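Local atomic coordinates of beta-1,4-mannanase (Caldicellulosiruptor saccharolyticus, PDB entry 1PMH), a protein that binds beta-1,4-mannan chains such as mannohexaose through a carbohydrate-binding module of family 27, probably holding the mannanase it belongs to on its substrate. Residues Y93-K106 with G117-K129. Sequence-based numbering, arbitrary orientation.
Unlike the reference sequence in segment 93-106: Ala104 (reference Pro). With BMA (beta-D-mannopyranose), chain B; BMA (beta-D-mannopyranose), chain C.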
# COMPACT_ATOMS: atom_id res chain seq x y z
N TYR A 93 6.61 9.60 11.82
CA TYR A 93 7.23 8.90 12.91
C TYR A 93 6.77 9.38 14.25
O TYR A 93 6.44 8.57 15.12
CB TYR A 93 8.75 8.98 12.81
CG TYR A 93 9.46 8.24 13.91
CD1 TYR A 93 9.80 6.89 13.79
CD2 TYR A 93 9.74 8.87 15.12
CE1 TYR A 93 10.41 6.23 14.83
CE2 TYR A 93 10.35 8.21 16.16
CZ TYR A 93 10.67 6.88 16.01
OH TYR A 93 11.27 6.19 17.04
N ASP A 94 6.78 10.69 14.46
CA ASP A 94 6.52 11.20 15.81
C ASP A 94 5.11 10.84 16.26
O ASP A 94 4.91 10.31 17.35
CB ASP A 94 6.79 12.70 15.87
CG ASP A 94 8.27 13.02 15.80
OD1 ASP A 94 9.14 12.16 16.07
OD2 ASP A 94 8.64 14.16 15.45
N GLU A 95 4.13 11.12 15.40
CA GLU A 95 2.76 10.79 15.75
C GLU A 95 2.53 9.29 15.86
O GLU A 95 1.84 8.80 16.74
CB GLU A 95 1.82 11.40 14.72
CG GLU A 95 1.70 12.91 14.82
CD GLU A 95 1.28 13.38 16.20
OE1 GLU A 95 0.33 12.79 16.76
OE2 GLU A 95 1.91 14.31 16.75
N PHE A 96 3.15 8.52 14.97
CA PHE A 96 3.00 7.07 15.04
C PHE A 96 3.62 6.50 16.31
O PHE A 96 3.05 5.64 16.97
CB PHE A 96 3.57 6.44 13.75
CG PHE A 96 3.33 4.97 13.57
CD1 PHE A 96 2.18 4.34 14.03
CD2 PHE A 96 4.21 4.21 12.84
CE1 PHE A 96 2.00 2.99 13.83
CE2 PHE A 96 4.01 2.87 12.58
CZ PHE A 96 2.90 2.25 13.08
N SER A 97 4.78 7.02 16.68
CA SER A 97 5.45 6.59 17.90
C SER A 97 4.63 6.84 19.15
O SER A 97 4.62 6.02 20.07
CB SER A 97 6.82 7.27 18.03
OG SER A 97 6.72 8.66 18.28
N LYS A 98 3.87 7.91 19.16
CA LYS A 98 3.02 8.30 20.28
C LYS A 98 1.73 7.48 20.36
O LYS A 98 1.13 7.30 21.41
CB LYS A 98 2.67 9.79 20.21
CG LYS A 98 3.56 10.67 21.07
CD LYS A 98 4.48 11.57 20.27
CE LYS A 98 5.93 11.10 20.39
NZ LYS A 98 6.72 11.43 19.18
N SER A 99 1.31 6.94 19.24
CA SER A 99 0.11 6.12 19.16
C SER A 99 0.29 4.80 19.90
O SER A 99 1.38 4.28 19.99
CB SER A 99 -0.38 5.94 17.74
OG SER A 99 0.39 5.02 17.01
N GLN A 100 -0.81 4.25 20.40
CA GLN A 100 -0.81 2.96 21.03
C GLN A 100 -1.01 1.86 19.98
O GLN A 100 -1.55 2.09 18.90
CB GLN A 100 -1.90 2.86 22.09
CG GLN A 100 -1.79 3.88 23.19
CD GLN A 100 -0.44 3.91 23.85
OE1 GLN A 100 0.05 2.89 24.34
NE2 GLN A 100 0.14 5.09 23.93
N GLY A 101 -0.65 0.65 20.35
CA GLY A 101 -0.87 -0.50 19.50
C GLY A 101 -0.02 -0.45 18.25
O GLY A 101 1.10 -0.01 18.28
N GLY A 102 -0.55 -0.99 17.16
CA GLY A 102 0.17 -1.03 15.90
C GLY A 102 -0.81 -1.41 14.82
O GLY A 102 -2.00 -1.36 15.03
N PHE A 103 -0.31 -1.69 13.64
CA PHE A 103 -1.19 -2.10 12.57
C PHE A 103 -0.57 -3.22 11.76
O PHE A 103 0.63 -3.46 11.79
CB PHE A 103 -1.62 -0.90 11.69
CG PHE A 103 -0.58 -0.35 10.76
CD1 PHE A 103 -0.47 -0.82 9.48
CD2 PHE A 103 0.25 0.69 11.14
CE1 PHE A 103 0.45 -0.33 8.60
CE2 PHE A 103 1.18 1.20 10.26
CZ PHE A 103 1.27 0.66 8.99
N ALA A 104 -1.44 -3.89 11.03
CA ALA A 104 -1.07 -4.94 10.09
C ALA A 104 -1.38 -4.47 8.68
O ALA A 104 -2.25 -3.63 8.46
CB ALA A 104 -1.86 -6.20 10.41
N TYR A 105 -0.70 -5.03 7.71
CA TYR A 105 -1.03 -4.83 6.32
C TYR A 105 -0.85 -6.12 5.56
O TYR A 105 -0.10 -7.03 5.94
CB TYR A 105 -0.29 -3.65 5.68
CG TYR A 105 1.16 -3.97 5.45
CD1 TYR A 105 1.57 -4.56 4.28
CD2 TYR A 105 2.14 -3.70 6.39
CE1 TYR A 105 2.90 -4.91 4.06
CE2 TYR A 105 3.46 -4.02 6.20
CZ TYR A 105 3.84 -4.69 5.05
OH TYR A 105 5.14 -5.04 4.79
N LYS A 106 -1.57 -6.20 4.45
CA LYS A 106 -1.46 -7.29 3.49
C LYS A 106 -1.42 -6.71 2.08
O LYS A 106 -2.05 -5.71 1.82
CB LYS A 106 -2.61 -8.28 3.60
CG LYS A 106 -2.87 -8.83 4.98
CD LYS A 106 -3.86 -9.98 4.99
CE LYS A 106 -3.95 -10.67 6.35
NZ LYS A 106 -4.92 -11.81 6.27
N GLY A 117 1.85 -11.25 0.67
CA GLY A 117 2.62 -11.07 1.86
C GLY A 117 1.88 -10.17 2.82
O GLY A 117 0.87 -9.57 2.49
N SER A 118 2.38 -10.18 4.05
CA SER A 118 1.77 -9.43 5.12
C SER A 118 2.77 -9.22 6.23
O SER A 118 3.74 -9.96 6.34
CB SER A 118 0.57 -10.19 5.66
OG SER A 118 0.93 -11.47 6.11
N GLU A 119 2.46 -8.21 7.05
CA GLU A 119 3.14 -8.03 8.31
C GLU A 119 2.15 -7.58 9.36
O GLU A 119 1.17 -6.90 9.07
CB GLU A 119 4.25 -7.00 8.26
CG GLU A 119 5.39 -7.33 7.31
CD GLU A 119 6.56 -6.40 7.60
OE1 GLU A 119 7.38 -6.76 8.51
OE2 GLU A 119 6.66 -5.32 6.96
N PHE A 120 2.41 -8.05 10.57
CA PHE A 120 1.59 -7.75 11.73
C PHE A 120 2.36 -6.91 12.73
O PHE A 120 3.57 -6.94 12.78
CB PHE A 120 1.14 -9.07 12.41
CG PHE A 120 0.28 -9.90 11.51
CD1 PHE A 120 0.84 -10.75 10.55
CD2 PHE A 120 -1.07 -9.86 11.66
CE1 PHE A 120 -0.00 -11.47 9.74
CE2 PHE A 120 -1.90 -10.60 10.86
CZ PHE A 120 -1.37 -11.38 9.86
N ASN A 121 1.60 -6.18 13.54
CA ASN A 121 2.16 -5.44 14.68
C ASN A 121 3.23 -4.45 14.28
O ASN A 121 4.27 -4.34 14.95
CB ASN A 121 2.65 -6.40 15.75
CG ASN A 121 1.54 -7.28 16.25
OD1 ASN A 121 1.57 -8.48 16.04
ND2 ASN A 121 0.51 -6.66 16.81
N ILE A 122 2.99 -3.76 13.19
CA ILE A 122 3.88 -2.68 12.79
C ILE A 122 3.72 -1.51 13.76
O ILE A 122 2.60 -1.03 14.02
CB ILE A 122 3.53 -2.19 11.35
CG1 ILE A 122 3.72 -3.31 10.34
CG2 ILE A 122 4.33 -0.96 10.95
CD1 ILE A 122 5.14 -3.83 10.20
N THR A 123 4.86 -1.05 14.25
CA THR A 123 4.95 0.14 15.07
C THR A 123 6.02 1.08 14.51
O THR A 123 6.64 0.76 13.51
CB THR A 123 5.28 -0.21 16.53
OG1 THR A 123 6.57 -0.82 16.56
CG2 THR A 123 4.29 -1.23 17.09
N ALA A 124 6.25 2.21 15.17
CA ALA A 124 7.07 3.27 14.57
C ALA A 124 8.51 2.83 14.34
O ALA A 124 9.17 3.42 13.49
CB ALA A 124 7.05 4.54 15.42
N ASN A 125 9.02 1.86 15.08
CA ASN A 125 10.39 1.42 14.93
C ASN A 125 10.56 0.31 13.89
O ASN A 125 11.65 -0.23 13.73
CB ASN A 125 11.04 1.19 16.30
CG ASN A 125 11.23 2.50 17.09
OD1 ASN A 125 11.65 3.53 16.53
ND2 ASN A 125 10.88 2.48 18.37
N ALA A 126 9.51 -0.05 13.16
CA ALA A 126 9.62 -0.91 11.99
C ALA A 126 10.42 -0.23 10.89
O ALA A 126 10.53 1.00 10.83
CB ALA A 126 8.22 -1.27 11.48
N GLY A 127 10.94 -1.04 9.98
CA GLY A 127 11.59 -0.50 8.81
C GLY A 127 12.74 0.41 9.15
O GLY A 127 13.58 0.01 9.96
N LYS A 128 12.80 1.57 8.49
CA LYS A 128 13.84 2.57 8.70
C LYS A 128 13.21 3.92 8.96
O LYS A 128 12.15 4.23 8.41
CB LYS A 128 14.76 2.72 7.48
CG LYS A 128 14.18 2.94 6.10
CD LYS A 128 15.35 2.98 5.12
CE LYS A 128 15.02 3.47 3.73
NZ LYS A 128 13.86 2.81 3.06
N LYS A 129 13.87 4.75 9.75
CA LYS A 129 13.43 6.10 10.00
C LYS A 129 14.15 7.03 9.03
O LYS A 129 15.38 7.08 9.03
CB LYS A 129 13.73 6.49 11.45
CG LYS A 129 13.18 7.85 11.87
CD LYS A 129 13.65 8.11 13.31
CE LYS A 129 13.09 9.36 13.92
NZ LYS A 129 13.61 9.48 15.30
C1 BMA B . -8.12 -11.66 7.65
C2 BMA B . -8.36 -10.53 6.70
C3 BMA B . -9.49 -10.94 5.77
C4 BMA B . -9.17 -12.30 5.13
C5 BMA B . -8.77 -13.33 6.16
C6 BMA B . -8.30 -14.59 5.47
O2 BMA B . -7.19 -10.28 5.95
O3 BMA B . -9.73 -9.88 4.84
O4 BMA B . -10.34 -12.84 4.58
O5 BMA B . -7.72 -12.84 6.96
O6 BMA B . -8.15 -15.57 6.44
C1 BMA C . -5.95 -12.15 12.25
C2 BMA C . -5.21 -12.97 11.21
C3 BMA C . -5.49 -12.37 9.84
C4 BMA C . -6.96 -12.11 9.66
C5 BMA C . -7.57 -11.31 10.81
C6 BMA C . -9.06 -11.08 10.72
O2 BMA C . -5.70 -14.30 11.24
O3 BMA C . -4.92 -13.14 8.80
O4 BMA C . -7.04 -11.35 8.48
O5 BMA C . -7.31 -11.99 12.03
O6 BMA C . -9.75 -12.30 10.56
O HOH W 1 11.92 12.07 15.30
O HOH W 2 4.34 3.09 17.20
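Phe103 and Ile122 pair through two backbone hydrogen bonds in the antiparallel hairpin of strands 102-109 and 114-122, part of one sheet of the jellyroll beta-sandwich. Asn121 and Ile122 both stand opposite Phe103, a G1 beta bulge in which Asn121 takes up the positive phi that asparagine tolerates well. On the buried side beta-branched Ile122 sets its CB over the Phe103 ring, 4.2 Å from the centroid, in a CH-pi contact, with CG2 against CE2 and CZ. Phe96, from helix 93-98, brings its CZ within 3.4 Å of Ile122 O and lays a face against Ala124 N; it packs on Ile91, and Phe103 on Met89 and Ile91, both of strand 84-92 in the other sheet. The small Ala124 lets the helix come close, its CB 3.6 Å from Ser97 N. A phenol suits Tyr105: its face covers Glu119 N, and its OH donates to the anti lone pair of Glu119 OE2 at 2.7 Å, ring and carboxylate 88° apart.

The Tyr93 end opens to solvent at its rim, where Asn125 and Lys129 are exposed and a water bridges Asp94 OD1 to Lys129 NZ. With CG anti to the backbone N (chi1 -179°), Tyr93 offers a ring face to the long Lys129, whose NZ lies 4.0 Å from the centroid, a cation-pi contact. An alanine here would probably strip Lys129 of that face. At the opposite end extended Lys106, salt-bridged to Glu115, reaches between two sugars: NZ donates to O2 of the chain B mannose at 2.8 Å and O3 of the chain C mannose at 2.9 Å.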